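Local coordinates for protein glycerate dehydrogenase/glyoxylate reductase (PDB 2CUK) that probably catalyses the NAD(P)H-dependent reduction of hydroxypyruvate and glyoxylate, as a member of the D-isomer specific 2-hydroxyacid dehydrogenase family, at residues A[112-117]-A[140-145]; A[104-109]-A[196-201]; A[162-165]-A[169-172]; A[241-246]-A[270-275]. All blocks are in the same frame, centred on the assembly; numbering follows the deposited sequence.

Contact 1: residues A[112-117]-A[140-145]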
loop_
_atom_site.group_PDB
_atom_site.type_symbol
_atom_site.label_atom_id
_atom_site.label_comp_id
_atom_site.label_asym_id
_atom_site.label_seq_id
_atom_site.Cartn_x
_atom_site.Cartn_y
_atom_site.Cartn_z
ATOM N N ALA A 112 -2.403 -2.004 -3.650
ATOM C CA ALA A 112 -1.895 -1.468 -4.905
ATOM C C ALA A 112 -2.789 -1.893 -6.069
ATOM O O ALA A 112 -3.097 -1.094 -6.945
ATOM C CB ALA A 112 -0.476 -1.950 -5.142
ATOM N N VAL A 113 -3.190 -3.161 -6.067
ATOM C CA VAL A 113 -4.041 -3.719 -7.113
ATOM C C VAL A 113 -5.502 -3.311 -6.939
ATOM O O VAL A 113 -6.118 -2.775 -7.859
ATOM C CB VAL A 113 -3.965 -5.271 -7.123
ATOM C CG1 VAL A 113 -4.976 -5.849 -8.116
ATOM C CG2 VAL A 113 -2.564 -5.719 -7.489
ATOM N N ALA A 114 -6.046 -3.556 -5.751
ATOM C CA ALA A 114 -7.444 -3.271 -5.462
ATOM C C ALA A 114 -7.810 -1.812 -5.760
ATOM O O ALA A 114 -8.866 -1.502 -6.298
ATOM C CB ALA A 114 -7.699 -3.582 -3.987
ATOM N N ARG A 115 -6.908 -0.895 -5.362
ATOM C CA ARG A 115 -7.238 0.523 -5.520
ATOM C C ARG A 115 -6.400 1.206 -6.610
ATOM O O ARG A 115 -6.321 2.425 -6.698
ATOM C CB ARG A 115 -7.010 1.217 -4.176
ATOM C CG ARG A 115 -7.896 0.648 -3.069
ATOM C CD ARG A 115 -9.378 0.972 -3.293
ATOM N NE ARG A 115 -9.537 2.355 -3.755
ATOM C CZ ARG A 115 -9.820 3.287 -2.825
ATOM N NH1 ARG A 115 -9.939 2.943 -1.555
ATOM N NH2 ARG A 115 -9.975 4.562 -3.194
ATOM N N ARG A 116 -5.751 0.371 -7.445
ATOM C CA ARG A 116 -5.057 0.895 -8.623
ATOM C C ARG A 116 -4.110 2.044 -8.281
ATOM O O ARG A 116 -4.062 3.067 -8.950
ATOM C CB ARG A 116 -6.113 1.373 -9.616
ATOM C CG ARG A 116 -7.162 0.301 -9.908
ATOM C CD ARG A 116 -8.341 0.855 -10.712
ATOM N NE ARG A 116 -7.937 1.100 -12.098
ATOM C CZ ARG A 116 -8.895 1.478 -12.961
ATOM N NH1 ARG A 116 -10.143 1.617 -12.549
ATOM N NH2 ARG A 116 -8.571 1.745 -14.229
ATOM N N VAL A 117 -3.301 1.853 -7.243
ATOM C CA VAL A 117 -2.336 2.858 -6.828
ATOM C C VAL A 117 -1.182 3.037 -7.823
ATOM O O VAL A 117 -0.847 4.160 -8.193
ATOM C CB VAL A 117 -1.779 2.517 -5.431
ATOM C CG1 VAL A 117 -0.718 3.530 -5.023
ATOM C CG2 VAL A 117 -2.921 2.512 -4.417
ATOM N N LEU A 140 -11.717 -1.568 -5.934
ATOM C CA LEU A 140 -12.560 -2.424 -5.112
ATOM C C LEU A 140 -12.517 -2.044 -3.643
ATOM O O LEU A 140 -11.438 -1.966 -3.053
ATOM C CB LEU A 140 -12.111 -3.883 -5.224
ATOM C CG LEU A 140 -12.090 -4.572 -6.584
ATOM C CD1 LEU A 140 -11.628 -6.012 -6.390
ATOM C CD2 LEU A 140 -13.471 -4.532 -7.215
ATOM N N ASP A 141 -13.685 -1.799 -3.054
ATOM C CA ASP A 141 -13.762 -1.502 -1.630
ATOM C C ASP A 141 -13.501 -2.861 -0.984
ATOM O O ASP A 141 -14.083 -3.864 -1.399
ATOM C CB ASP A 141 -15.161 -1.008 -1.255
ATOM C CG ASP A 141 -15.417 0.416 -1.705
ATOM O OD1 ASP A 141 -14.811 1.340 -1.126
ATOM O OD2 ASP A 141 -16.218 0.615 -2.638
ATOM N N LEU A 142 -12.636 -2.903 0.023
ATOM C CA LEU A 142 -12.291 -4.162 0.679
ATOM C C LEU A 142 -13.260 -4.637 1.755
ATOM O O LEU A 142 -13.318 -5.824 2.061
ATOM C CB LEU A 142 -10.889 -4.059 1.285
ATOM C CG LEU A 142 -9.754 -3.774 0.298
ATOM C CD1 LEU A 142 -8.430 -3.665 1.058
ATOM C CD2 LEU A 142 -9.690 -4.881 -0.737
ATOM N N GLN A 143 -14.016 -3.710 2.328
ATOM C CA GLN A 143 -14.957 -4.038 3.392
ATOM C C GLN A 143 -15.958 -5.132 3.020
ATOM O O GLN A 143 -16.701 -5.010 2.048
ATOM C CB GLN A 143 -15.691 -2.771 3.830
ATOM C CG GLN A 143 -14.771 -1.718 4.467
ATOM C CD GLN A 143 -13.616 -1.302 3.561
ATOM O OE1 GLN A 143 -13.826 -0.814 2.450
ATOM N NE2 GLN A 143 -12.389 -1.492 4.038
ATOM N N GLY A 144 -15.959 -6.207 3.801
ATOM C CA GLY A 144 -16.873 -7.304 3.552
ATOM C C GLY A 144 -16.347 -8.369 2.607
ATOM O O GLY A 144 -16.917 -9.454 2.532
ATOM N N LEU A 145 -15.273 -8.071 1.878
ATOM C CA LEU A 145 -14.708 -9.049 0.956
ATOM C C LEU A 145 -13.981 -10.146 1.713
ATOM O O LEU A 145 -13.534 -9.950 2.847
ATOM C CB LEU A 145 -13.745 -8.381 -0.032
ATOM C CG LEU A 145 -14.373 -7.658 -1.229
ATOM C CD1 LEU A 145 -15.279 -6.537 -0.751
ATOM C CD2 LEU A 145 -13.271 -7.109 -2.116
HETATM O O HOH W 1 -11.263 0.265 -0.479
#

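Contact 2: residues A[104-109]-A[196-201]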
loop_
_atom_site.group_PDB
_atom_site.type_symbol
_atom_site.label_atom_id
_atom_site.label_comp_id
_atom_site.label_asym_id
_atom_site.label_seq_id
_atom_site.Cartn_x
_atom_site.Cartn_y
_atom_site.Cartn_z
ATOM N N ASP A 104 3.631 -7.026 5.419
ATOM C CA ASP A 104 3.357 -5.632 5.102
ATOM C C ASP A 104 3.245 -5.426 3.592
ATOM O O ASP A 104 2.357 -4.753 3.086
ATOM C CB ASP A 104 4.501 -4.780 5.650
ATOM C CG ASP A 104 4.299 -4.554 7.141
ATOM O OD1 ASP A 104 3.218 -4.884 7.631
ATOM O OD2 ASP A 104 5.217 -4.060 7.792
ATOM N N LEU A 105 4.221 -6.010 2.868
ATOM C CA LEU A 105 4.239 -5.837 1.424
ATOM C C LEU A 105 3.123 -6.623 0.743
ATOM O O LEU A 105 2.626 -6.263 -0.318
ATOM C CB LEU A 105 5.595 -6.294 0.895
ATOM C CG LEU A 105 5.721 -6.080 -0.616
ATOM C CD1 LEU A 105 6.514 -4.817 -0.969
ATOM C CD2 LEU A 105 6.427 -7.240 -1.321
ATOM N N THR A 106 2.762 -7.766 1.361
ATOM C CA THR A 106 1.603 -8.486 0.853
ATOM C C THR A 106 0.391 -7.561 0.839
ATOM O O THR A 106 -0.317 -7.439 -0.152
ATOM C CB THR A 106 1.330 -9.706 1.741
ATOM O OG1 THR A 106 2.471 -10.569 1.716
ATOM C CG2 THR A 106 0.115 -10.477 1.209
ATOM N N LEU A 107 0.176 -6.890 1.964
ATOM C CA LEU A 107 -0.925 -5.943 2.071
ATOM C C LEU A 107 -0.742 -4.774 1.109
ATOM O O LEU A 107 -1.704 -4.307 0.512
ATOM C CB LEU A 107 -1.045 -5.419 3.506
ATOM C CG LEU A 107 -2.075 -6.138 4.383
ATOM C CD1 LEU A 107 -3.463 -5.864 3.835
ATOM C CD2 LEU A 107 -1.798 -7.638 4.414
ATOM N N ALA A 108 0.493 -4.308 0.954
ATOM C CA ALA A 108 0.770 -3.191 0.057
ATOM C C ALA A 108 0.357 -3.552 -1.375
ATOM O O ALA A 108 -0.175 -2.716 -2.103
ATOM C CB ALA A 108 2.250 -2.836 0.107
ATOM N N LEU A 109 0.608 -4.799 -1.768
ATOM C CA LEU A 109 0.262 -5.275 -3.106
ATOM C C LEU A 109 -1.249 -5.423 -3.268
ATOM O O LEU A 109 -1.803 -5.116 -4.325
ATOM C CB LEU A 109 0.955 -6.616 -3.395
ATOM C CG LEU A 109 2.464 -6.563 -3.675
ATOM C CD1 LEU A 109 3.027 -7.981 -3.805
ATOM C CD2 LEU A 109 2.716 -5.768 -4.953
ATOM N N VAL A 196 -10.112 -12.426 -2.723
ATOM C CA VAL A 196 -8.672 -12.238 -2.847
ATOM C C VAL A 196 -7.995 -13.523 -2.380
ATOM O O VAL A 196 -8.283 -14.014 -1.292
ATOM C CB VAL A 196 -8.154 -11.086 -1.951
ATOM C CG1 VAL A 196 -6.639 -10.959 -2.099
ATOM C CG2 VAL A 196 -8.840 -9.775 -2.322
ATOM N N VAL A 197 -7.118 -14.077 -3.206
ATOM C CA VAL A 197 -6.390 -15.285 -2.833
ATOM C C VAL A 197 -4.924 -14.912 -2.656
ATOM O O VAL A 197 -4.312 -14.358 -3.564
ATOM C CB VAL A 197 -6.481 -16.378 -3.922
ATOM C CG1 VAL A 197 -5.634 -17.582 -3.514
ATOM C CG2 VAL A 197 -7.936 -16.792 -4.136
ATOM N N SER A 198 -4.362 -15.209 -1.488
ATOM C CA SER A 198 -2.962 -14.893 -1.228
ATOM C C SER A 198 -2.209 -16.178 -0.898
ATOM O O SER A 198 -2.656 -16.980 -0.069
ATOM C CB SER A 198 -2.844 -13.894 -0.069
ATOM O OG SER A 198 -1.517 -13.403 0.044
ATOM N N LEU A 199 -1.071 -16.376 -1.557
ATOM C CA LEU A 199 -0.272 -17.579 -1.357
ATOM C C LEU A 199 0.812 -17.402 -0.301
ATOM O O LEU A 199 1.560 -16.419 -0.311
ATOM C CB LEU A 199 0.351 -18.010 -2.688
ATOM C CG LEU A 199 -0.661 -18.111 -3.829
ATOM C CD1 LEU A 199 0.048 -18.543 -5.105
ATOM C CD2 LEU A 199 -1.772 -19.101 -3.458
ATOM N N HIS A 200 0.883 -18.362 0.617
ATOM C CA HIS A 200 1.859 -18.328 1.703
ATOM C C HIS A 200 2.238 -19.744 2.101
ATOM O O HIS A 200 2.303 -20.067 3.286
ATOM C CB HIS A 200 1.267 -17.608 2.918
ATOM C CG HIS A 200 0.825 -16.209 2.630
ATOM N ND1 HIS A 200 1.713 -15.182 2.398
ATOM C CD2 HIS A 200 -0.413 -15.678 2.491
ATOM C CE1 HIS A 200 1.041 -14.077 2.128
ATOM N NE2 HIS A 200 -0.250 -14.351 2.178
ATOM N N THR A 201 2.475 -20.591 1.108
ATOM C CA THR A 201 2.843 -21.975 1.363
ATOM C C THR A 201 4.185 -22.275 0.707
ATOM O O THR A 201 4.490 -21.764 -0.372
ATOM C CB THR A 201 1.770 -22.948 0.812
ATOM O OG1 THR A 201 2.074 -24.286 1.224
ATOM C CG2 THR A 201 1.728 -22.895 -0.712
#

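Contact 3: residues A[162-165]-A[169-172]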
loop_
_atom_site.group_PDB
_atom_site.type_symbol
_atom_site.label_atom_id
_atom_site.label_comp_id
_atom_site.label_asym_id
_atom_site.label_seq_id
_atom_site.Cartn_x
_atom_site.Cartn_y
_atom_site.Cartn_z
ATOM N N ARG A 162 -3.830 -8.166 9.599
ATOM C CA ARG A 162 -3.922 -6.881 8.927
ATOM C C ARG A 162 -5.234 -6.788 8.157
ATOM O O ARG A 162 -5.936 -5.781 8.224
ATOM C CB ARG A 162 -2.740 -6.709 7.971
ATOM C CG ARG A 162 -1.421 -6.439 8.679
ATOM C CD ARG A 162 -0.245 -6.885 7.819
ATOM N NE ARG A 162 1.033 -6.481 8.390
ATOM C CZ ARG A 162 1.583 -7.012 9.477
ATOM N NH1 ARG A 162 0.973 -7.992 10.137
ATOM N NH2 ARG A 162 2.744 -6.544 9.914
ATOM N N ALA A 163 -5.557 -7.852 7.435
ATOM C CA ALA A 163 -6.771 -7.900 6.639
ATOM C C ALA A 163 -8.019 -7.608 7.465
ATOM O O ALA A 163 -8.906 -6.882 7.019
ATOM C CB ALA A 163 -6.895 -9.265 5.968
ATOM N N LEU A 164 -8.086 -8.168 8.671
ATOM C CA LEU A 164 -9.244 -7.955 9.530
ATOM C C LEU A 164 -9.484 -6.483 9.822
ATOM O O LEU A 164 -10.628 -6.053 9.927
ATOM C CB LEU A 164 -9.087 -8.714 10.853
ATOM C CG LEU A 164 -9.117 -10.241 10.800
ATOM C CD1 LEU A 164 -8.872 -10.794 12.202
ATOM C CD2 LEU A 164 -10.458 -10.720 10.262
ATOM N N ALA A 165 -8.405 -5.713 9.943
ATOM C CA ALA A 165 -8.510 -4.290 10.233
ATOM C C ALA A 165 -9.099 -3.483 9.080
ATOM O O ALA A 165 -9.590 -2.373 9.286
ATOM C CB ALA A 165 -7.144 -3.734 10.619
ATOM N N ARG A 169 -13.070 -10.376 5.522
ATOM C CA ARG A 169 -13.331 -11.609 6.192
ATOM C C ARG A 169 -12.232 -12.550 5.804
ATOM O O ARG A 169 -11.656 -12.458 4.728
ATOM C CB ARG A 169 -14.676 -12.147 5.705
ATOM C CG ARG A 169 -15.848 -11.630 6.541
ATOM C CD ARG A 169 -17.050 -11.242 5.672
ATOM N NE ARG A 169 -17.981 -12.367 5.545
ATOM C CZ ARG A 169 -19.285 -12.121 5.775
ATOM N NH1 ARG A 169 -19.684 -10.905 6.104
ATOM N NH2 ARG A 169 -20.178 -13.106 5.638
ATOM N N VAL A 170 -11.851 -13.441 6.712
ATOM C CA VAL A 170 -10.726 -14.327 6.444
ATOM C C VAL A 170 -11.045 -15.817 6.502
ATOM O O VAL A 170 -11.742 -16.283 7.403
ATOM C CB VAL A 170 -9.570 -14.047 7.425
ATOM C CG1 VAL A 170 -8.427 -15.029 7.177
ATOM C CG2 VAL A 170 -9.086 -12.611 7.263
ATOM N N VAL A 171 -10.525 -16.553 5.525
ATOM C CA VAL A 171 -10.690 -18.001 5.453
ATOM C C VAL A 171 -9.333 -18.531 5.022
ATOM O O VAL A 171 -8.489 -17.761 4.551
ATOM C CB VAL A 171 -11.767 -18.420 4.415
ATOM C CG1 VAL A 171 -13.105 -17.799 4.775
ATOM C CG2 VAL A 171 -11.339 -18.004 3.018
ATOM N N TYR A 172 -9.097 -19.826 5.181
ATOM C CA TYR A 172 -7.801 -20.358 4.788
ATOM C C TYR A 172 -7.772 -21.846 4.509
ATOM O O TYR A 172 -8.661 -22.597 4.912
ATOM C CB TYR A 172 -6.757 -20.035 5.867
ATOM C CG TYR A 172 -6.832 -20.914 7.102
ATOM C CD1 TYR A 172 -5.954 -21.989 7.273
ATOM C CD2 TYR A 172 -7.779 -20.675 8.093
ATOM C CE1 TYR A 172 -6.019 -22.803 8.409
ATOM C CE2 TYR A 172 -7.857 -21.482 9.229
ATOM C CZ TYR A 172 -6.976 -22.543 9.382
ATOM O OH TYR A 172 -7.052 -23.334 10.511
#

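Contact 4: residues A[241-246]-A[270-275]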
loop_
_atom_site.group_PDB
_atom_site.type_symbol
_atom_site.label_atom_id
_atom_site.label_comp_id
_atom_site.label_asym_id
_atom_site.label_seq_id
_atom_site.Cartn_x
_atom_site.Cartn_y
_atom_site.Cartn_z
ATOM N N GLU A 241 -3.118 -15.244 -19.135
ATOM C CA GLU A 241 -4.394 -15.565 -19.766
ATOM C C GLU A 241 -5.580 -15.096 -18.920
ATOM O O GLU A 241 -6.493 -14.445 -19.425
ATOM C CB GLU A 241 -4.497 -17.075 -19.987
ATOM C CG GLU A 241 -3.479 -17.635 -20.975
ATOM C CD GLU A 241 -3.503 -19.159 -21.047
ATOM O OE1 GLU A 241 -4.534 -19.763 -20.679
ATOM O OE2 GLU A 241 -2.497 -19.755 -21.484
ATOM N N ALA A 242 -5.541 -15.427 -17.631
ATOM C CA ALA A 242 -6.601 -15.088 -16.685
ATOM C C ALA A 242 -6.738 -13.601 -16.405
ATOM O O ALA A 242 -7.811 -13.134 -16.011
ATOM C CB ALA A 242 -6.374 -15.840 -15.361
ATOM N N LEU A 243 -5.658 -12.856 -16.605
ATOM C CA LEU A 243 -5.676 -11.422 -16.347
ATOM C C LEU A 243 -6.293 -10.599 -17.464
ATOM O O LEU A 243 -6.629 -9.435 -17.264
ATOM C CB LEU A 243 -4.255 -10.915 -16.077
ATOM C CG LEU A 243 -3.674 -11.254 -14.700
ATOM C CD1 LEU A 243 -2.218 -10.868 -14.656
ATOM C CD2 LEU A 243 -4.449 -10.517 -13.622
ATOM N N ARG A 244 -6.460 -11.195 -18.639
ATOM C CA ARG A 244 -7.026 -10.439 -19.746
ATOM C C ARG A 244 -8.482 -10.045 -19.535
ATOM O O ARG A 244 -8.917 -9.014 -20.039
ATOM C CB ARG A 244 -6.846 -11.202 -21.063
ATOM C CG ARG A 244 -5.379 -11.325 -21.458
ATOM C CD ARG A 244 -5.187 -11.759 -22.900
ATOM N NE ARG A 244 -3.780 -12.038 -23.197
ATOM C CZ ARG A 244 -2.818 -11.120 -23.238
ATOM N NH1 ARG A 244 -3.098 -9.844 -23.006
ATOM N NH2 ARG A 244 -1.570 -11.481 -23.510
ATOM N N GLY A 245 -9.229 -10.839 -18.768
ATOM C CA GLY A 245 -10.623 -10.503 -18.528
ATOM C C GLY A 245 -11.305 -11.202 -17.359
ATOM O O GLY A 245 -12.333 -10.733 -16.865
ATOM N N HIS A 246 -10.746 -12.318 -16.907
ATOM C CA HIS A 246 -11.337 -13.061 -15.799
ATOM C C HIS A 246 -11.015 -12.455 -14.430
ATOM O O HIS A 246 -11.918 -12.067 -13.688
ATOM C CB HIS A 246 -10.875 -14.522 -15.844
ATOM C CG HIS A 246 -11.491 -15.378 -14.784
ATOM N ND1 HIS A 246 -12.852 -15.571 -14.682
ATOM C CD2 HIS A 246 -10.934 -16.074 -13.764
ATOM C CE1 HIS A 246 -13.107 -16.351 -13.646
ATOM N NE2 HIS A 246 -11.960 -16.669 -13.072
ATOM N N PRO A 270 -1.917 -3.475 -17.092
ATOM C CA PRO A 270 -2.109 -2.489 -16.029
ATOM C C PRO A 270 -2.705 -3.040 -14.735
ATOM O O PRO A 270 -2.541 -2.435 -13.678
ATOM C CB PRO A 270 -2.995 -1.430 -16.692
ATOM C CG PRO A 270 -3.731 -2.201 -17.747
ATOM C CD PRO A 270 -2.657 -3.092 -18.305
ATOM N N ASN A 271 -3.385 -4.185 -14.810
ATOM C CA ASN A 271 -3.976 -4.776 -13.608
ATOM C C ASN A 271 -3.031 -5.766 -12.922
ATOM O O ASN A 271 -3.437 -6.530 -12.047
ATOM C CB ASN A 271 -5.332 -5.432 -13.930
ATOM C CG ASN A 271 -5.229 -6.555 -14.948
ATOM O OD1 ASN A 271 -4.360 -6.550 -15.822
ATOM N ND2 ASN A 271 -6.141 -7.518 -14.853
ATOM N N ALA A 272 -1.763 -5.740 -13.324
ATOM C CA ALA A 272 -0.748 -6.594 -12.719
ATOM C C ALA A 272 0.314 -5.692 -12.090
ATOM O O ALA A 272 0.814 -4.775 -12.735
ATOM C CB ALA A 272 -0.102 -7.500 -13.772
ATOM N N VAL A 273 0.635 -5.942 -10.826
ATOM C CA VAL A 273 1.651 -5.165 -10.132
ATOM C C VAL A 273 2.761 -6.134 -9.748
ATOM O O VAL A 273 2.566 -7.031 -8.927
ATOM C CB VAL A 273 1.073 -4.464 -8.868
ATOM C CG1 VAL A 273 2.200 -3.817 -8.055
ATOM C CG2 VAL A 273 0.068 -3.396 -9.288
ATOM N N ILE A 274 3.922 -5.970 -10.376
ATOM C CA ILE A 274 5.060 -6.841 -10.111
ATOM C C ILE A 274 6.188 -6.096 -9.396
ATOM O O ILE A 274 6.697 -5.092 -9.894
ATOM C CB ILE A 274 5.633 -7.447 -11.432
ATOM C CG1 ILE A 274 4.645 -8.447 -12.046
ATOM C CG2 ILE A 274 6.930 -8.174 -11.156
ATOM C CD1 ILE A 274 3.206 -7.936 -12.138
ATOM N N THR A 275 6.567 -6.584 -8.219
ATOM C CA THR A 275 7.667 -5.971 -7.486
ATOM C C THR A 275 8.815 -6.974 -7.545
ATOM O O THR A 275 8.591 -8.181 -7.569
ATOM C CB THR A 275 7.275 -5.619 -6.029
ATOM O OG1 THR A 275 6.653 -6.741 -5.400
ATOM C CG2 THR A 275 6.318 -4.435 -6.017
#

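Contact 1: residues A[112-117]-A[140-145]
Ala-114 and Leu-140 bring their backbones together where helix 99-114 ends, their CA atoms 5.2 Å apart. One hydrogen bond ties the two segments: Leu-140 N donates to Ala-114 O at 2.9 Å, nearly straight at 162°, although the donor lies 33° off the plane of the carbonyl. That carbonyl, in the last turn, points past the helix and can therefore serve a loop residue. The end itself is a Schellman motif, in which Val-117 N bonds to Ala-112 O (3.0 Å) and Arg-116 N to Val-113 O (3.2 Å), with Arg-116 at positive phi; Arg-116 is also the N-cap of the next helix. In the loop, Leu-142 to Leu-145 make a type II turn, whose third position suits Gly-144, since a CB there would press on the preceding carbonyl oxygen.

The small Ala-114 lets the loop come close: its CB meets CD2 of Leu-142 at 4.0 Å. Bent at chi2 (-68°), Arg-115 lays its CD 3.6 Å from Leu-140 O; a second bend at chi3 then turns the guanidinium, and a water makes weak bonds to both Leu-140 O and Arg-115 NH1. The guanidinium is claimed by the second subunit, NH1 by the carbonyl of its Ala-101 and NH2 by that of its Gly-279, so the contact belongs to the dimer interface. Within the chain, Ala-114 and Leu-140 both pack on Ile-224 of strand 224-227, Leu-142 rests on Met-168, and the loop runs directly into strand 146-150.

Contact 2: residues A[104-109]-A[196-201]
Thr-106 and His-200 face each other from opposite directions across the seam between helix 99-114 and strand 196-199 of the Rossmann-type nucleotide-binding domain. The imidazole turns its edge to the threonine: Thr-106 OG1 lies in the ring plane, 3.8 Å from CE1 of His-200. The neighbouring CG2 of Thr-106 stands equally far from that carbon, so both branches of the threonine border the ring's CE1 corner.

Threonine suits this place because its two branches do different work. OG1 sits beside its own backbone N (chi1 -60°) and turns back to the helix, where it bonds to the carbonyl of Thr-102 one turn earlier; it also bonds to the hydroxyl of Thr-228 in a loop. CG2, anti to the backbone N, is thereby left to project at the strand as an apolar surface. Ser-198, two residues before His-200, points toward the helix from the same side of the chain, and its small side chain leaves space for the helix to pass at a distance of 8.1 Å between the CA atoms of Thr-106 and Ser-198. The histidine also leans on Leu-149 of strand 146-150 and on Ile-155 and Val-159 of helix 154-165, which confine its ring. A weak bond adds to this: NE2 of His-200 donates to OG of Ser-198 over 2.7 Å but with an N-H...O angle of just 116°, and that same OG touches Thr-106 CG2 at 3.5 Å.

Contact 3: residues A[162-165]-A[169-172]
Val-170 CG2 is the methyl through which segment 169-172 meets segment 162-165. It touches CD2 of Leu-164 at 3.8 Å and, a little more loosely, CB of Ala-163 at 4.2 Å. The leucine and valine side chains cross at about a right angle, and the leucine meets the valine through one branch, CD2. Wholly apolar, the contact depends on shape. With CG1 anti to the backbone N (chi1 177°), Val-170 sets CG2 beside that N and turns it to the helix. Alanine suits position 163, which faces the strand, because a bare methyl lets the helix lie close to the sheet; the longer Leu-164 starts off to one side and reaches in with its tip.

Further out, Tyr-182 of a loop packs on both Leu-164 and Val-170, while Leu-147 and Leu-149 of strand 146-150 support Ala-163 and Val-170 respectively. Backbone bonds from Arg-169 and Val-171 tie the strand on both sides of the valine to strand 146-150. Helix 154-165 is anchored on another face by Arg-162, which forms a salt bridge with Glu-100 of helix 99-114. Only three residues separate the two segments, a tight return from helix to strand that completes the right-handed beta-alpha-beta crossover of strand 146-150, helix 154-165 and strand 169-173, the opening unit of a Rossmann fold.

Contact 4: residues A[241-246]-A[270-275]
The amide nitrogen ND2 of Asn-271 is held by two backbone carbonyls, that of Leu-243 across the contact and that of Phe-248 in the following loop. To Leu-243 O the bond is 3.1 Å long and fairly straight, 159° at the hydrogen. It arrives in the carbonyl plane, on a lone pair, and the acceptor lies only 15° out of the asparagine's own amide plane. With two carbonyl acceptors on one NH2 group, the rotation of the amide is probably well defined. The side chain reaches this spot by taking the position between its backbone N and carbonyl carbon (chi1 61°).

Leu-243 divides its two branches between neighbouring residues of the other segment. Its CD2 packs against the amide of Asn-271, 3.7 Å from ND2, while its CD1 makes the apolar contact, touching CB of Ala-272 at 4.1 Å. Leu-266 and Leu-269 also pack on this leucine, which suits a buried place facing the sheet.

In the fold, helix 236-243 belongs to the Rossmann-type domain, connecting strand 224-227 to strand 249-252; strand 272-274 is the outermost strand on this side of the six-stranded parallel sheet. Bonds from Asn-271 and Val-273 to Ala-250 pair it with its inner neighbour. An alanine in place of Asn-271 would probably leave the carbonyls of Leu-243 and Phe-248 without this shared donor and the segment around Leu-243 freer to shift. Ala-272, with just a methyl to offer, lets Leu-243 CD1 settle against the start of the strand.

All four contacts belong to the Rossmann-type nucleotide-binding domain. Contacts 1 and 2 share helix 99-114, with centres 13 Å apart. Contacts 2, 3 and 4 reach the same six-stranded parallel sheet: contact 2 at an inner strand, contacts 3 and 4 at the two outermost, their centres about 23 Å apart. Along the chain, contacts 1 and 3 close in turn within the span bridged by contact 2, and contact 4 follows. Helix 99-114 also joins them directly: Asp-104 OD1 forms a 2.8 Å salt bridge with Arg-162 NE, and Leu-109 and Val-113 pack on Val-273. Segments of all four contacts also reach the second subunit, so this side of the domain lies close to the dimer interface.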